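Local coordinates for protein putative tetrapyrrole (Corrin/porphyrin) methylase (Bacteroides fragilis, PDB 3FFY) that forms the C-terminal half of an RsmI-family enzyme that probably catalyses the S-adenosylmethionine-dependent 2'-O-methylation of a cytidine ribose in 16S rRNA, at residues F6-V11 with I81-V86; G31-L36 with A63-P68; H53-T58 with E95-T100. One frame throughout, in Å; residues are numbered along the deposited sequence. Where two conformers were deposited one is given.

How the contacts relate
The three contacts sample both faces of one mixed beta sheet. Contact 1 sets helix 6-12 against edge strand 82-87, whereas contact 3 joins helices 55-66 and 90-99 over the opposite face; their centres lie about 18 Å apart, and V86 CG2 approaches H96 NE2 to 3.8 Å. Contact 2 shares helix 55-66 with contact 3, at about 16 Å between centres, and R32 NH2 probably hydrogen-bonds T58 OG1 at 3.1 Å. Contacts 1 and 2 do not touch: their centres are about 24 Å apart, on opposite sides of the chain's centre. A sulfate, probably from the crystallisation liquor, sits at contact 2 and another at contact 3.

Contact 1. Residues F6-V11 with I81-V86; sequences FVPALV and IHEETV
E83 reaches from an edge strand of the mixed beta sheet of this alpha/beta domain to helix 6-12, where its carboxylate meets P8 and A9. Strand 82-87 is outermost within the chain, but an antiparallel ladder with the second subunit carries the sheet on across the interface. The closest CA atoms across the contact, those of P8 and E83, are 7.6 Å apart, a gap bridged by the side chain of E83.

That side chain provides the largest share of the small buried surface. Its CG is anti to the backbone N, and a turn about the CB-CG bond (chi2 96°) brings the carboxylate onto the helix. The two oxygens divide the work. OE1 faces the backbone of A9, 3.6 Å from A9 N, a separation too long to count as a hydrogen bond, and 3.9 Å from A9 CB. The position is nevertheless in the first turn of the helix, whose regular winding is documented by the bond from L10 N to F6 O at 2.9 Å; the partial positive charge of a helix start would probably favour the carboxylate in its ionised form. E77 on the adjacent strand also touches E83, and any negative charge there would work the other way.

A9 also packs on V107 and V109 of strand 106-110, so helix 6-12 covers the sheet as well as its edge. P8 also lies against R87 of the second subunit. The pyrrolidine ring of P8 crosses the E83 side chain at about a right angle, with OE2 3.6 Å from P8 CB and equally far from P8 CG.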
loop_
_atom_site.group_PDB
_atom_site.type_symbol
_atom_site.label_atom_id
_atom_site.label_comp_id
_atom_site.label_asym_id
_atom_site.label_seq_id
_atom_site.Cartn_x
_atom_site.Cartn_y
_atom_site.Cartn_z
ATOM N N PHE A 6 8.124 -3.928 -8.732
ATOM C CA PHE A 6 8.099 -2.499 -8.508
ATOM C C PHE A 6 6.759 -1.856 -8.823
ATOM O O PHE A 6 6.424 -0.861 -8.193
ATOM C CB PHE A 6 9.235 -1.773 -9.231
ATOM C CG PHE A 6 9.022 -1.598 -10.707
ATOM C CD1 PHE A 6 8.266 -0.546 -11.197
ATOM C CD2 PHE A 6 9.604 -2.502 -11.621
ATOM C CE1 PHE A 6 8.092 -0.422 -12.576
ATOM C CE2 PHE A 6 9.429 -2.393 -12.959
ATOM C CZ PHE A 6 8.678 -1.355 -13.456
ATOM N N VAL A 7 6.000 -2.416 -9.765
ATOM C CA VAL A 7 4.718 -1.794 -10.178
ATOM C C VAL A 7 3.764 -1.646 -8.957
ATOM O O VAL A 7 3.424 -0.539 -8.570
ATOM C CB VAL A 7 4.110 -2.511 -11.385
ATOM C CG1 VAL A 7 2.764 -1.857 -11.819
ATOM C CG2 VAL A 7 5.086 -2.494 -12.567
ATOM N N PRO A 8 3.407 -2.751 -8.279
ATOM C CA PRO A 8 2.550 -2.525 -7.093
ATOM C C PRO A 8 3.226 -1.764 -5.943
ATOM O O PRO A 8 2.545 -1.101 -5.160
ATOM C CB PRO A 8 2.186 -3.951 -6.646
ATOM C CG PRO A 8 3.305 -4.839 -7.246
ATOM C CD PRO A 8 3.595 -4.186 -8.568
ATOM N N ALA A 9 4.554 -1.871 -5.813
ATOM C CA ALA A 9 5.285 -1.131 -4.780
ATOM C C ALA A 9 5.085 0.366 -4.979
ATOM O O ALA A 9 4.828 1.094 -4.021
ATOM C CB ALA A 9 6.801 -1.480 -4.783
ATOM N N LEU A 10 5.183 0.815 -6.231
ATOM C CA LEU A 10 4.981 2.225 -6.535
ATOM C C LEU A 10 3.573 2.648 -6.127
ATOM O O LEU A 10 3.417 3.710 -5.552
ATOM C CB LEU A 10 5.180 2.562 -8.025
ATOM C CG LEU A 10 6.580 2.880 -8.550
ATOM C CD1 LEU A 10 6.577 2.767 -10.118
ATOM C CD2 LEU A 10 7.060 4.275 -8.010
ATOM N N VAL A 11 2.567 1.829 -6.455
ATOM C CA VAL A 11 1.170 2.141 -6.123
ATOM C C VAL A 11 0.945 2.249 -4.610
ATOM O O VAL A 11 0.312 3.166 -4.137
ATOM C CB VAL A 11 0.218 1.083 -6.707
ATOM C CG1 VAL A 11 -1.207 1.324 -6.203
ATOM C CG2 VAL A 11 0.238 1.123 -8.179
ATOM N N ILE A 81 -1.757 -9.470 -6.117
ATOM C CA ILE A 81 -2.694 -8.514 -5.550
ATOM C C ILE A 81 -2.506 -8.189 -4.065
ATOM O O ILE A 81 -3.190 -7.332 -3.562
ATOM C CB ILE A 81 -4.117 -8.909 -5.923
ATOM C CG1 ILE A 81 -4.587 -10.142 -5.171
ATOM C CG2 ILE A 81 -4.169 -9.082 -7.449
ATOM C CD1 ILE A 81 -6.021 -10.431 -5.425
ATOM N N HIS A 82 -1.530 -8.810 -3.400
ATOM C CA HIS A 82 -1.412 -8.767 -1.972
ATOM C C HIS A 82 -0.015 -8.291 -1.614
ATOM O O HIS A 82 0.977 -8.879 -2.005
ATOM C CB HIS A 82 -1.711 -10.128 -1.424
ATOM C CG HIS A 82 -1.707 -10.196 0.043
ATOM N ND1 HIS A 82 -1.824 -11.395 0.720
ATOM C CD2 HIS A 82 -1.565 -9.236 0.990
ATOM C CE1 HIS A 82 -1.769 -11.157 2.025
ATOM N NE2 HIS A 82 -1.615 -9.859 2.214
ATOM N N GLU A 83 0.054 -7.166 -0.934
ATOM C CA GLU A 83 1.323 -6.486 -0.684
ATOM C C GLU A 83 1.392 -6.167 0.789
ATOM O O GLU A 83 0.394 -6.039 1.474
ATOM C CB GLU A 83 1.395 -5.228 -1.545
ATOM C CG GLU A 83 2.782 -4.591 -1.693
ATOM C CD GLU A 83 3.599 -4.963 -2.958
ATOM O OE1 GLU A 83 4.619 -4.272 -3.140
ATOM O OE2 GLU A 83 3.265 -5.889 -3.761
ATOM N N GLU A 84 2.596 -6.059 1.287
ATOM C CA GLU A 84 2.850 -5.673 2.637
ATOM C C GLU A 84 3.814 -4.493 2.565
ATOM O O GLU A 84 4.806 -4.564 1.841
ATOM C CB GLU A 84 3.536 -6.833 3.271
ATOM C CG GLU A 84 3.294 -6.968 4.690
ATOM C CD GLU A 84 4.138 -8.075 5.272
ATOM O OE1 GLU A 84 4.969 -8.648 4.497
ATOM O OE2 GLU A 84 3.956 -8.373 6.483
ATOM N N THR A 85 3.535 -3.416 3.283
ATOM C CA THR A 85 4.285 -2.196 3.102
ATOM C C THR A 85 4.591 -1.499 4.411
ATOM O O THR A 85 3.750 -1.471 5.330
ATOM C CB THR A 85 3.532 -1.248 2.138
ATOM O OG1 THR A 85 3.458 -1.887 0.875
ATOM C CG2 THR A 85 4.241 0.086 1.939
ATOM N N VAL A 86 5.827 -0.982 4.498
ATOM C CA VAL A 86 6.296 -0.113 5.616
ATOM C C VAL A 86 6.693 1.222 5.032
ATOM O O VAL A 86 7.546 1.269 4.119
ATOM C CB VAL A 86 7.446 -0.731 6.427
ATOM C CG1 VAL A 86 7.821 0.196 7.605
ATOM C CG2 VAL A 86 7.022 -2.198 6.968
#

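Contact 2. Residues G31-L36 with A63-P68; sequences GRMTKL and AEYFGP. With SO4 (sulfate ion), chain B.
L36 lays its CB over the middle of the Y65 ring, a CH-pi contact with CB 3.6 Å from the ring centroid and only 6° off the ring normal. It joins the first turns of helix 32-38 to the last turn of helix 55-66. The two side chains cross at about a right angle. While CB lies over the ring centre, L36 CD1 is nearest Y65 CE1, at 3.5 Å, and then Y65 CD1.

M33, present as selenomethionine, can be followed from root to tip. Its CB lies between two oxygens, 3.4 Å from sulfate O1 and 3.8 Å from Y65 OH, and CG stays beside the same sulfate oxygen. Bends at both chi2 (-44°) and chi3 then carry the chain past SE, which is also near the phenol oxygen, and bring the terminal CE to the ring edge, near the ring plane, 3.2 Å from Y65 OH. The same methyl also packs against Y65 CE1. M33 thus spans two environments, an anion at its base and an aromatic rim at its end.

The sulfate, probably from the crystallisation liquor, rests on the start of helix 32-38, where G31 is the N-cap residue. G31 N donates to sulfate O2 at 2.6 Å, nearly straight at 170°. M33 N donates to sulfate O1 at 2.9 Å. T34 N donates to sulfate O4, also at 2.9 Å. On another side of this helix, R32 is hydrogen-bonded to Q61 and T58 of helix 55-66. The chemistry is therefore divided: M33, L36 and Y65 meet across the helices by apolar and CH-pi contacts, with the M33 methyl also set against the phenol oxygen, while N-H groups at the helix N-terminus, probably aided by its dipole, bind the anion.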
loop_
_atom_site.group_PDB
_atom_site.type_symbol
_atom_site.label_atom_id
_atom_site.label_comp_id
_atom_site.label_asym_id
_atom_site.label_seq_id
_atom_site.Cartn_x
_atom_site.Cartn_y
_atom_site.Cartn_z
ATOM N N GLY A 31 31.622 0.669 -7.069
ATOM C CA GLY A 31 30.605 1.456 -7.755
ATOM C C GLY A 31 29.456 1.924 -6.871
ATOM O O GLY A 31 28.634 2.710 -7.320
ATOM N N ARG A 32 29.397 1.462 -5.620
ATOM C CA ARG A 32 28.223 1.709 -4.755
ATOM C C ARG A 32 28.112 3.118 -4.233
ATOM O O ARG A 32 27.046 3.729 -4.325
ATOM C CB ARG A 32 28.253 0.778 -3.569
ATOM C CG ARG A 32 27.076 0.946 -2.643
ATOM C CD ARG A 32 27.283 0.033 -1.470
ATOM N NE ARG A 32 26.143 0.047 -0.577
ATOM C CZ ARG A 32 25.080 -0.743 -0.653
ATOM N NH1 ARG A 32 24.960 -1.651 -1.596
ATOM N NH2 ARG A 32 24.115 -0.614 0.256
HETATM N N MSE A 33 29.204 3.601 -3.636
HETATM C CA MSE A 33 29.274 4.988 -3.167
HETATM C C MSE A 33 29.087 5.941 -4.341
HETATM O O MSE A 33 28.329 6.909 -4.238
HETATM C CB MSE A 33 30.573 5.286 -2.433
HETATM C CG MSE A 33 30.825 4.343 -1.255
HETATM SE SE MSE A 33 29.288 3.965 -0.059
HETATM C CE MSE A 33 29.506 5.309 1.398
ATOM N N THR A 34 29.717 5.642 -5.476
ATOM C CA THR A 34 29.488 6.432 -6.680
ATOM C C THR A 34 28.021 6.507 -7.076
ATOM O O THR A 34 27.505 7.588 -7.277
ATOM C CB THR A 34 30.257 5.868 -7.843
ATOM O OG1 THR A 34 31.633 5.771 -7.458
ATOM C CG2 THR A 34 30.102 6.782 -9.080
ATOM N N LYS A 35 27.351 5.367 -7.198
ATOM C CA LYS A 35 25.936 5.375 -7.484
ATOM C C LYS A 35 25.169 6.212 -6.466
ATOM O O LYS A 35 24.296 6.972 -6.843
ATOM C CB LYS A 35 25.363 3.957 -7.487
ATOM C CG LYS A 35 23.901 3.894 -7.895
ATOM C CD LYS A 35 23.692 4.173 -9.393
ATOM C CE LYS A 35 22.267 4.630 -9.700
ATOM N NZ LYS A 35 21.877 4.462 -11.126
ATOM N N LEU A 36 25.470 6.064 -5.178
ATOM C CA LEU A 36 24.691 6.774 -4.135
ATOM C C LEU A 36 24.892 8.270 -4.279
ATOM O O LEU A 36 23.934 9.069 -4.311
ATOM C CB LEU A 36 25.137 6.336 -2.739
ATOM C CG LEU A 36 24.645 4.991 -2.180
ATOM C CD1 LEU A 36 25.237 4.737 -0.791
ATOM C CD2 LEU A 36 23.135 4.967 -2.110
ATOM N N ALA A 63 19.830 7.182 4.395
ATOM C CA ALA A 63 19.690 8.285 5.372
ATOM C C ALA A 63 20.927 9.152 5.326
ATOM O O ALA A 63 20.849 10.376 5.390
ATOM C CB ALA A 63 19.473 7.750 6.815
ATOM N N GLU A 64 22.095 8.531 5.231
ATOM C CA GLU A 64 23.319 9.335 5.219
ATOM C C GLU A 64 23.359 10.239 3.982
ATOM O O GLU A 64 23.680 11.408 4.093
ATOM C CB GLU A 64 24.546 8.446 5.289
ATOM C CG GLU A 64 24.663 7.658 6.562
ATOM C CD GLU A 64 25.824 6.702 6.515
ATOM O OE1 GLU A 64 26.382 6.483 5.433
ATOM O OE2 GLU A 64 26.212 6.161 7.545
ATOM N N TYR A 65 23.001 9.705 2.811
ATOM C CA TYR A 65 23.074 10.452 1.521
ATOM C C TYR A 65 21.859 11.341 1.205
ATOM O O TYR A 65 22.009 12.398 0.591
ATOM C CB TYR A 65 23.253 9.474 0.339
ATOM C CG TYR A 65 24.659 9.003 0.150
ATOM C CD1 TYR A 65 25.190 7.990 0.936
ATOM C CD2 TYR A 65 25.490 9.621 -0.795
ATOM C CE1 TYR A 65 26.507 7.581 0.774
ATOM C CE2 TYR A 65 26.821 9.215 -0.973
ATOM C CZ TYR A 65 27.317 8.198 -0.193
ATOM O OH TYR A 65 28.608 7.808 -0.389
ATOM N N PHE A 66 20.667 10.912 1.585
ATOM C CA PHE A 66 19.472 11.655 1.243
ATOM C C PHE A 66 18.860 12.374 2.424
ATOM O O PHE A 66 17.993 13.239 2.234
ATOM C CB PHE A 66 18.451 10.716 0.614
ATOM C CG PHE A 66 19.002 9.967 -0.540
ATOM C CD1 PHE A 66 19.383 10.640 -1.696
ATOM C CD2 PHE A 66 19.228 8.612 -0.460
ATOM C CE1 PHE A 66 19.943 9.949 -2.760
ATOM C CE2 PHE A 66 19.799 7.910 -1.519
ATOM C CZ PHE A 66 20.148 8.575 -2.664
ATOM N N GLY A 67 19.279 12.012 3.639
ATOM C CA GLY A 67 18.770 12.647 4.858
ATOM C C GLY A 67 17.763 11.746 5.547
ATOM O O GLY A 67 16.927 11.142 4.868
ATOM N N PRO A 68 17.818 11.641 6.900
ATOM C CA PRO A 68 16.912 10.681 7.626
ATOM C C PRO A 68 15.404 10.989 7.496
ATOM O O PRO A 68 14.557 10.130 7.732
ATOM C CB PRO A 68 17.357 10.778 9.103
ATOM C CG PRO A 68 18.271 11.947 9.178
ATOM C CD PRO A 68 18.813 12.244 7.787
HETATM S S SO4 B . 32.896 3.173 -5.000
HETATM O O1 SO4 B . 31.951 2.576 -3.946
HETATM O O2 SO4 B . 33.447 2.077 -5.907
HETATM O O3 SO4 B . 33.793 4.145 -4.280
HETATM O O4 SO4 B . 32.135 4.122 -5.943
#

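Contact 3. Residues H53-T58 with E95-T100. With SO4 (sulfate ion), chain C.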
loop_
_atom_site.group_PDB
_atom_site.type_symbol
_atom_site.label_atom_id
_atom_site.label_comp_id
_atom_site.label_asym_id
_atom_site.label_seq_id
_atom_site.Cartn_x
_atom_site.Cartn_y
_atom_site.Cartn_z
ATOM N N HIS A 53 18.644 -9.272 4.005
ATOM C CA HIS A 53 19.838 -9.137 4.837
ATOM C C HIS A 53 20.637 -7.875 4.571
ATOM O O HIS A 53 21.496 -7.534 5.366
ATOM C CB HIS A 53 20.769 -10.347 4.680
ATOM C CG HIS A 53 20.149 -11.644 5.107
ATOM N ND1 HIS A 53 19.008 -12.161 4.516
ATOM C CD2 HIS A 53 20.533 -12.552 6.038
ATOM C CE1 HIS A 53 18.710 -13.322 5.077
ATOM N NE2 HIS A 53 19.623 -13.583 5.999
ATOM N N ARG A 54 20.378 -7.206 3.453
ATOM C CA ARG A 54 21.093 -5.981 3.082
ATOM C C ARG A 54 20.249 -4.746 3.297
ATOM O O ARG A 54 20.755 -3.636 3.219
ATOM C CB ARG A 54 21.521 -6.005 1.608
ATOM C CG ARG A 54 22.949 -6.484 1.359
ATOM C CD ARG A 54 23.021 -7.918 0.923
ATOM N NE ARG A 54 23.034 -8.044 -0.542
ATOM C CZ ARG A 54 23.387 -9.147 -1.212
ATOM N NH1 ARG A 54 23.768 -10.253 -0.567
ATOM N NH2 ARG A 54 23.363 -9.138 -2.542
ATOM N N LEU A 55 18.957 -4.912 3.578
ATOM C CA LEU A 55 18.073 -3.739 3.635
ATOM C C LEU A 55 18.499 -2.660 4.624
ATOM O O LEU A 55 18.505 -1.478 4.282
ATOM C CB LEU A 55 16.618 -4.146 3.927
ATOM C CG LEU A 55 15.574 -3.001 3.954
ATOM C CD1 LEU A 55 15.517 -2.228 2.591
ATOM C CD2 LEU A 55 14.231 -3.557 4.382
ATOM N N LEU A 56 18.867 -3.052 5.846
ATOM C CA LEU A 56 19.131 -2.070 6.888
ATOM C C LEU A 56 20.324 -1.217 6.493
ATOM O O LEU A 56 20.265 -0.007 6.616
ATOM C CB LEU A 56 19.424 -2.732 8.237
ATOM C CG LEU A 56 18.913 -2.139 9.572
ATOM C CD1 LEU A 56 19.977 -2.356 10.665
ATOM C CD2 LEU A 56 18.392 -0.728 9.521
ATOM N N LYS A 57 21.396 -1.843 6.022
ATOM C CA LYS A 57 22.574 -1.093 5.509
ATOM C C LYS A 57 22.170 -0.090 4.429
ATOM O O LYS A 57 22.515 1.092 4.521
ATOM C CB LYS A 57 23.634 -2.050 4.924
ATOM C CG LYS A 57 24.941 -1.363 4.415
ATOM C CD LYS A 57 25.924 -2.350 3.736
ATOM C CE LYS A 57 26.933 -1.598 2.801
ATOM N NZ LYS A 57 28.068 -2.454 2.356
ATOM N N THR A 58 21.436 -0.573 3.425
ATOM C CA THR A 58 20.984 0.299 2.336
ATOM C C THR A 58 20.176 1.505 2.881
ATOM O O THR A 58 20.407 2.655 2.477
ATOM C CB THR A 58 20.192 -0.487 1.268
ATOM O OG1 THR A 58 21.113 -1.319 0.558
ATOM C CG2 THR A 58 19.516 0.464 0.293
ATOM N N GLU A 95 14.628 2.406 12.259
ATOM C CA GLU A 95 14.224 1.962 13.583
ATOM C C GLU A 95 13.387 0.684 13.445
ATOM O O GLU A 95 13.593 -0.272 14.184
ATOM C CB GLU A 95 13.426 3.067 14.266
ATOM C CG GLU A 95 12.644 2.710 15.542
ATOM C CD GLU A 95 11.798 3.927 16.003
ATOM O OE1 GLU A 95 10.660 4.109 15.472
ATOM O OE2 GLU A 95 12.270 4.723 16.836
ATOM N N HIS A 96 12.452 0.671 12.503
ATOM C CA HIS A 96 11.571 -0.487 12.307
ATOM C C HIS A 96 12.364 -1.737 11.935
ATOM O O HIS A 96 12.168 -2.804 12.521
ATOM C CB HIS A 96 10.512 -0.206 11.219
ATOM C CG HIS A 96 9.621 -1.374 10.943
ATOM N ND1 HIS A 96 8.513 -1.671 11.725
ATOM C CD2 HIS A 96 9.714 -2.363 10.018
ATOM C CE1 HIS A 96 7.942 -2.767 11.251
ATOM N NE2 HIS A 96 8.646 -3.207 10.219
ATOM N N PHE A 97 13.263 -1.611 10.963
ATOM C CA PHE A 97 14.032 -2.774 10.540
ATOM C C PHE A 97 15.265 -3.086 11.362
ATOM O O PHE A 97 16.003 -4.051 11.028
ATOM C CB PHE A 97 14.388 -2.683 9.068
ATOM C CG PHE A 97 13.217 -2.855 8.192
ATOM C CD1 PHE A 97 12.580 -4.079 8.141
ATOM C CD2 PHE A 97 12.681 -1.765 7.482
ATOM C CE1 PHE A 97 11.445 -4.259 7.334
ATOM C CE2 PHE A 97 11.551 -1.921 6.687
ATOM C CZ PHE A 97 10.929 -3.182 6.603
ATOM N N THR A 98 15.493 -2.296 12.407
ATOM C CA THR A 98 16.415 -2.714 13.447
ATOM C C THR A 98 15.699 -3.685 14.394
ATOM O O THR A 98 16.285 -4.697 14.757
ATOM C CB THR A 98 17.004 -1.531 14.230
ATOM O OG1 THR A 98 17.636 -0.664 13.307
ATOM C CG2 THR A 98 18.065 -1.994 15.287
ATOM N N ALA A 99 14.450 -3.394 14.789
ATOM C CA ALA A 99 13.693 -4.273 15.722
ATOM C C ALA A 99 13.236 -5.558 15.052
ATOM O O ALA A 99 13.126 -6.569 15.690
ATOM C CB ALA A 99 12.488 -3.545 16.330
ATOM N N THR A 100 12.942 -5.519 13.764
ATOM C CA THR A 100 12.462 -6.718 13.068
ATOM C C THR A 100 13.149 -6.816 11.699
ATOM O O THR A 100 13.060 -5.914 10.869
ATOM C CB THR A 100 10.890 -6.777 12.935
ATOM O OG1 THR A 100 10.490 -6.119 11.745
ATOM C CG2 THR A 100 10.144 -6.132 14.125
HETATM S S SO4 C . 6.148 -0.288 13.944
HETATM O O1 SO4 C . 5.862 -1.150 15.142
HETATM O O2 SO4 C . 5.576 -1.077 12.804
HETATM O O3 SO4 C . 7.645 -0.266 13.657
HETATM O O4 SO4 C . 5.513 0.993 14.236
#
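H96, next in sequence to the F97 that L55 meets across the contact, donates from ND1 to sulfate O3 at 2.5 Å. The bond is nearly straight (175°), and O3 lies at the imidazole edge, in the ring plane. S79 of the second subunit also hydrogen-bonds this sulfate, so the anion links the two chains.

The imidazole has a second role. It presents its CD2 edge to the face of F97, with H96 CD2 3.6 Å above the plane of the F97 ring, over its centre. L55 CD2 covers the opposite face, 3.8 Å from the ring centroid and 6° off the normal, a CH-pi contact. The phenyl group is thus held between a methyl from the other helix and the imidazole beside it in the chain. In L55, CG anti to the backbone N together with chi2 near +60° brings CD2 over that face.

L56 closes the more exposed side. Its CG lies 3.8 Å from F97 O, and both methyls, CD1 and CD2, are 3.9 Å from T98 OG1. This hydroxyl is hydrogen-bonded to I94 O in its own helix; the leucine methyls pack beside it.

L55 and F97 both touch V74, and L55 continues onto I106 and I108. Helices 55-66 and 90-99 on this face of the sheet, with helix 6-12 on the other, give a layered alpha/beta domain, here the C-terminal part of a tetrapyrrole methylase family protein.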